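Local coordinates for protein cytochrome c2 (Rhodobacter capsulatus, PDB 1VYD) that carries electrons through its covalently bound heme, serving as electron donor to the oxidized bacteriochlorophyll in the photophosphorylation pathway of a purple bacterium, at residues K77-F82 and T94-K99. The protein carries 1 engineered substitution. Residues are numbered along the deposited sequence; the frame is centred on the assembly and turned at random.
Sequences KDPGAF and TEMAFK. Engineered in segment 94-99: E95 (natural residue Gly). With HEM (protoporphyrin IX containing Fe), chain C.
The puckered ring of P79 meets M96 and F98 of the chain 94-99, whose other side lies against the flat group of the site, the heme. P79 turns its CG toward the loop, 3.5 Å from F98 O and a little farther from M96 O, while its CB sits near T94 OG1. On one face of the heme lies M96: its CB and CG pass over the porphyrin nitrogens, SD binds the iron at 2.4 Å, and CE comes down over the ring that holds NB. The side chain reaches this place because CG is anti to the backbone N (chi1 170°) and the chain stays extended beyond it. M96 CE also meets P79 CG at 4.0 Å, an apolar touch that puts the proline behind the iron ligand; H17 is the second axial ligand. At the porphyrin periphery F98 brings CB to within 3.7 Å of the heme methyl CMC, its ring meeting that methyl obliquely.

No hydrogen bond joins K77-F82 to T94-K99, which meet by van der Waals contact; each is ordered from within. T94 OG1 accepts from M96 N at 2.9 Å in an ST turn, leaving CG2 to rest on the backbone of G80. The engineered E95 donates a nearly straight hydrogen bond from its N to propionate oxygen O1D of the heme (N-H...acceptor angle 173°). Within 77-82, D78 stands at the N-cap of helix 79-87, its OD2 accepting a hydrogen bond from A81 N, which approaches from above the carboxylate plane, 53° out of it. At the exposed end of the contact K99 CB packs 3.3 Å from K77 O. A capped helix start backing a methionine-bearing loop, with that methionine on the iron and the loop backbone hydrogen-bonded to a propionate, belongs to the sixth-ligand side of the heme crevice in the cytochrome c fold.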
ATOM      1  N   LYS A  77       6.674  -5.648  -4.166  1.00 37.03           N
ATOM      2  CA  LYS A  77       7.395  -6.687  -4.888  1.00 38.17           C
ATOM      3  C   LYS A  77       7.062  -8.047  -4.287  1.00 37.25           C
ATOM      4  O   LYS A  77       7.015  -9.042  -5.039  1.00 37.41           O
ATOM      5  CB  LYS A  77       8.924  -6.598  -4.844  1.00 41.45           C
ATOM      6  CG  LYS A  77       9.542  -5.508  -5.657  1.00 42.78           C
ATOM      7  CD  LYS A  77      10.770  -4.922  -4.966  1.00 47.45           C
ATOM      8  CE  LYS A  77      11.595  -4.156  -5.997  1.00 50.69           C
ATOM      9  NZ  LYS A  77      11.750  -2.702  -5.632  1.00 54.23           N
ATOM     10  N   ASP A  78       6.834  -8.105  -2.974  1.00 36.70           N
ATOM     11  CA  ASP A  78       6.458  -9.435  -2.439  1.00 37.70           C
ATOM     12  C   ASP A  78       5.918  -9.228  -1.046  1.00 37.50           C
ATOM     13  O   ASP A  78       6.682  -9.151  -0.073  1.00 40.84           O
ATOM     14  CB  ASP A  78       7.681 -10.366  -2.440  1.00 40.61           C
ATOM     15  CG  ASP A  78       7.334 -11.778  -2.101  1.00 43.84           C
ATOM     16  OD1 ASP A  78       8.049 -12.603  -2.706  1.00 48.08           O
ATOM     17  OD2 ASP A  78       6.398 -12.202  -1.376  1.00 47.36           O
ATOM     18  N   PRO A  79       4.628  -8.971  -0.947  1.00 38.41           N
ATOM     19  CA  PRO A  79       3.979  -8.590   0.291  1.00 36.30           C
ATOM     20  C   PRO A  79       4.135  -9.621   1.358  1.00 37.81           C
ATOM     21  O   PRO A  79       4.407  -9.269   2.520  1.00 40.95           O
ATOM     22  CB  PRO A  79       2.533  -8.301  -0.090  1.00 38.33           C
ATOM     23  CG  PRO A  79       2.427  -8.330  -1.585  1.00 39.26           C
ATOM     24  CD  PRO A  79       3.660  -9.008  -2.102  1.00 39.17           C
ATOM     25  N   GLY A  80       3.968 -10.910   1.106  1.00 38.60           N
ATOM     26  CA  GLY A  80       4.114 -11.954   2.130  1.00 36.45           C
ATOM     27  C   GLY A  80       5.570 -12.037   2.547  1.00 37.66           C
ATOM     28  O   GLY A  80       5.862 -12.115   3.753  1.00 39.22           O
ATOM     29  N   ALA A  81       6.554 -11.829   1.672  1.00 37.15           N
ATOM     30  CA  ALA A  81       7.941 -11.958   2.226  1.00 38.22           C
ATOM     31  C   ALA A  81       8.246 -10.778   3.120  1.00 40.29           C
ATOM     32  O   ALA A  81       8.913 -10.785   4.155  1.00 43.13           O
ATOM     33  CB  ALA A  81       8.960 -12.003   1.082  1.00 37.08           C
ATOM     34  N   PHE A  82       7.733  -9.581   2.738  1.00 38.60           N
ATOM     35  CA  PHE A  82       7.947  -8.389   3.525  1.00 35.83           C
ATOM     36  C   PHE A  82       7.447  -8.612   4.944  1.00 34.94           C
ATOM     37  O   PHE A  82       8.129  -8.281   5.911  1.00 32.94           O
ATOM     38  CB  PHE A  82       7.171  -7.245   2.881  1.00 35.91           C
ATOM     39  CG  PHE A  82       7.382  -5.924   3.593  1.00 34.66           C
ATOM     40  CD1 PHE A  82       8.507  -5.181   3.288  1.00 33.97           C
ATOM     41  CD2 PHE A  82       6.470  -5.462   4.507  1.00 32.23           C
ATOM     42  CE1 PHE A  82       8.707  -3.968   3.914  1.00 32.88           C
ATOM     43  CE2 PHE A  82       6.667  -4.256   5.149  1.00 31.03           C
ATOM     44  CZ  PHE A  82       7.768  -3.517   4.847  1.00 31.94           C
ATOM     45  N   THR A  94      -0.523 -12.499   4.139  1.00 42.54           N
ATOM     46  CA  THR A  94      -1.077 -11.332   3.519  1.00 42.49           C
ATOM     47  C   THR A  94      -2.279 -11.643   2.621  1.00 41.76           C
ATOM     48  O   THR A  94      -2.313 -12.648   1.931  1.00 40.09           O
ATOM     49  CB  THR A  94      -0.014 -10.638   2.613  1.00 43.65           C
ATOM     50  OG1 THR A  94      -0.673  -9.619   1.835  1.00 44.09           O
ATOM     51  CG2 THR A  94       0.472 -11.711   1.664  1.00 44.19           C
ATOM     52  N   GLU A  95      -3.238 -10.722   2.535  1.00 41.31           N
ATOM     53  CA  GLU A  95      -4.406 -10.892   1.691  1.00 42.04           C
ATOM     54  C   GLU A  95      -4.119 -10.287   0.319  1.00 40.64           C
ATOM     55  O   GLU A  95      -4.979 -10.294  -0.565  1.00 42.77           O
ATOM     56  CB  GLU A  95      -5.671 -10.201   2.147  1.00 44.77           C
ATOM     57  CG  GLU A  95      -6.377 -10.778   3.325  1.00 51.73           C
ATOM     58  CD  GLU A  95      -7.281 -11.948   2.983  1.00 54.93           C
ATOM     59  OE1 GLU A  95      -6.851 -12.864   2.246  1.00 55.22           O
ATOM     60  OE2 GLU A  95      -8.437 -11.930   3.489  1.00 57.84           O
ATOM     61  N   MET A  96      -3.077  -9.491   0.231  1.00 40.19           N
ATOM     62  CA  MET A  96      -2.818  -8.806  -1.050  1.00 39.48           C
ATOM     63  C   MET A  96      -2.116  -9.854  -1.923  1.00 40.86           C
ATOM     64  O   MET A  96      -0.956 -10.099  -1.738  1.00 38.36           O
ATOM     65  CB  MET A  96      -1.996  -7.563  -0.810  1.00 34.77           C
ATOM     66  CG  MET A  96      -1.522  -7.014  -2.192  1.00 32.29           C
ATOM     67  SD  MET A  96      -0.886  -5.375  -1.812  1.00 30.98           S
ATOM     68  CE  MET A  96       0.361  -5.230  -3.090  1.00 31.56           C
ATOM     69  N   ALA A  97      -2.818 -10.552  -2.796  1.00 45.68           N
ATOM     70  CA  ALA A  97      -2.144 -11.580  -3.612  1.00 48.93           C
ATOM     71  C   ALA A  97      -1.879 -11.028  -5.022  1.00 48.14           C
ATOM     72  O   ALA A  97      -2.624 -11.242  -5.995  1.00 50.24           O
ATOM     73  CB  ALA A  97      -3.007 -12.829  -3.762  1.00 50.01           C
ATOM     74  N   PHE A  98      -0.776 -10.309  -5.097  1.00 43.67           N
ATOM     75  CA  PHE A  98      -0.312  -9.684  -6.312  1.00 38.39           C
ATOM     76  C   PHE A  98       1.098  -9.188  -5.921  1.00 38.25           C
ATOM     77  O   PHE A  98       1.208  -8.625  -4.829  1.00 33.98           O
ATOM     78  CB  PHE A  98      -1.114  -8.428  -6.716  1.00 36.77           C
ATOM     79  CG  PHE A  98      -0.444  -7.795  -7.892  1.00 34.31           C
ATOM     80  CD1 PHE A  98      -0.455  -8.481  -9.101  1.00 33.29           C
ATOM     81  CD2 PHE A  98       0.229  -6.610  -7.803  1.00 33.95           C
ATOM     82  CE1 PHE A  98       0.141  -7.933 -10.207  1.00 34.71           C
ATOM     83  CE2 PHE A  98       0.819  -6.032  -8.900  1.00 33.85           C
ATOM     84  CZ  PHE A  98       0.787  -6.698 -10.113  1.00 34.83           C
ATOM     85  N   LYS A  99       2.024  -9.499  -6.821  1.00 38.35           N
ATOM     86  CA  LYS A  99       3.411  -9.110  -6.605  1.00 39.62           C
ATOM     87  C   LYS A  99       3.746  -8.274  -7.835  1.00 39.61           C
ATOM     88  O   LYS A  99       3.427  -8.731  -8.969  1.00 42.33           O
ATOM     89  CB  LYS A  99       4.323 -10.324  -6.482  1.00 42.99           C
ATOM     90  CG  LYS A  99       3.838 -11.591  -5.824  1.00 45.57           C
ATOM     91  CD  LYS A  99       4.839 -12.756  -5.706  1.00 51.17           C
ATOM     92  CE  LYS A  99       4.344 -14.133  -6.191  1.00 56.34           C
ATOM     93  NZ  LYS A  99       5.436 -15.073  -6.697  1.00 56.66           N
TER
HETATM   94  CHA HEM C1117      -2.845  -3.615   1.209  1.00 25.42           C
HETATM   95  CHB HEM C1117      -0.335  -1.030  -2.072  1.00 23.55           C
HETATM   96  CHC HEM C1117      -1.982  -3.974  -5.591  1.00 22.83           C
HETATM   97  CHD HEM C1117      -5.105  -5.965  -2.419  1.00 23.53           C
HETATM   98  C1A HEM C1117      -1.965  -2.723   0.603  1.00 23.79           C
HETATM   99  C2A HEM C1117      -1.158  -1.732   1.284  1.00 24.74           C
HETATM  100  C3A HEM C1117      -0.483  -1.067   0.372  1.00 23.13           C
HETATM  101  C4A HEM C1117      -0.829  -1.603  -0.909  1.00 23.40           C
HETATM  102  CMA HEM C1117       0.529   0.102   0.399  1.00 27.42           C
HETATM  103  CAA HEM C1117      -1.172  -1.559   2.842  1.00 23.06           C
HETATM  104  CBA HEM C1117      -2.218  -0.534   3.210  1.00 23.66           C
HETATM  105  CGA HEM C1117      -2.426  -0.188   4.669  1.00 25.21           C
HETATM  106  O1A HEM C1117      -1.683  -0.702   5.555  1.00 26.00           O
HETATM  107  O2A HEM C1117      -3.460   0.494   4.866  1.00 23.17           O
HETATM  108  C1B HEM C1117      -0.610  -1.644  -3.278  1.00 21.50           C
HETATM  109  C2B HEM C1117       0.018  -1.243  -4.513  1.00 23.67           C
HETATM  110  C3B HEM C1117      -0.420  -2.096  -5.449  1.00 23.50           C
HETATM  111  C4B HEM C1117      -1.364  -2.993  -4.867  1.00 22.22           C
HETATM  112  CMB HEM C1117       0.989  -0.021  -4.661  1.00 21.52           C
HETATM  113  CAB HEM C1117       0.013  -2.217  -6.932  1.00 23.40           C
HETATM  114  CBB HEM C1117       1.363  -2.299  -7.228  1.00 24.22           C
HETATM  115  C1C HEM C1117      -2.977  -4.753  -5.008  1.00 24.27           C
HETATM  116  C2C HEM C1117      -3.819  -5.678  -5.754  1.00 22.05           C
HETATM  117  C3C HEM C1117      -4.644  -6.235  -4.891  1.00 24.33           C
HETATM  118  C4C HEM C1117      -4.388  -5.675  -3.576  1.00 25.14           C
HETATM  119  CMC HEM C1117      -3.685  -5.836  -7.280  1.00 21.81           C
HETATM  120  CAC HEM C1117      -5.669  -7.373  -5.086  1.00 28.10           C
HETATM  121  CBC HEM C1117      -5.507  -8.393  -5.991  1.00 29.21           C
HETATM  122  C1D HEM C1117      -4.778  -5.460  -1.173  1.00 22.26           C
HETATM  123  C2D HEM C1117      -5.323  -5.955   0.063  1.00 21.39           C
HETATM  124  C3D HEM C1117      -4.699  -5.303   1.063  1.00 22.27           C
HETATM  125  C4D HEM C1117      -3.703  -4.433   0.485  1.00 25.18           C
HETATM  126  CMD HEM C1117      -6.452  -6.996   0.120  1.00 21.32           C
HETATM  127  CAD HEM C1117      -4.844  -5.476   2.573  1.00 24.71           C
HETATM  128  CBD HEM C1117      -3.694  -6.452   3.018  1.00 27.00           C
HETATM  129  CGD HEM C1117      -3.984  -7.333   4.200  1.00 30.22           C
HETATM  130  O1D HEM C1117      -3.141  -8.255   4.332  1.00 32.31           O
HETATM  131  O2D HEM C1117      -5.067  -7.245   4.860  1.00 30.83           O
HETATM  132  NA  HEM C1117      -1.743  -2.614  -0.729  1.00 22.97           N
HETATM  133  NB  HEM C1117      -1.476  -2.667  -3.518  1.00 21.55           N
HETATM  134  NC  HEM C1117      -3.331  -4.775  -3.677  1.00 24.22           N
HETATM  135  ND  HEM C1117      -3.761  -4.550  -0.902  1.00 22.25           N
HETATM  136 FE   HEM C1117      -2.574  -3.668  -2.200  1.00 25.71          FE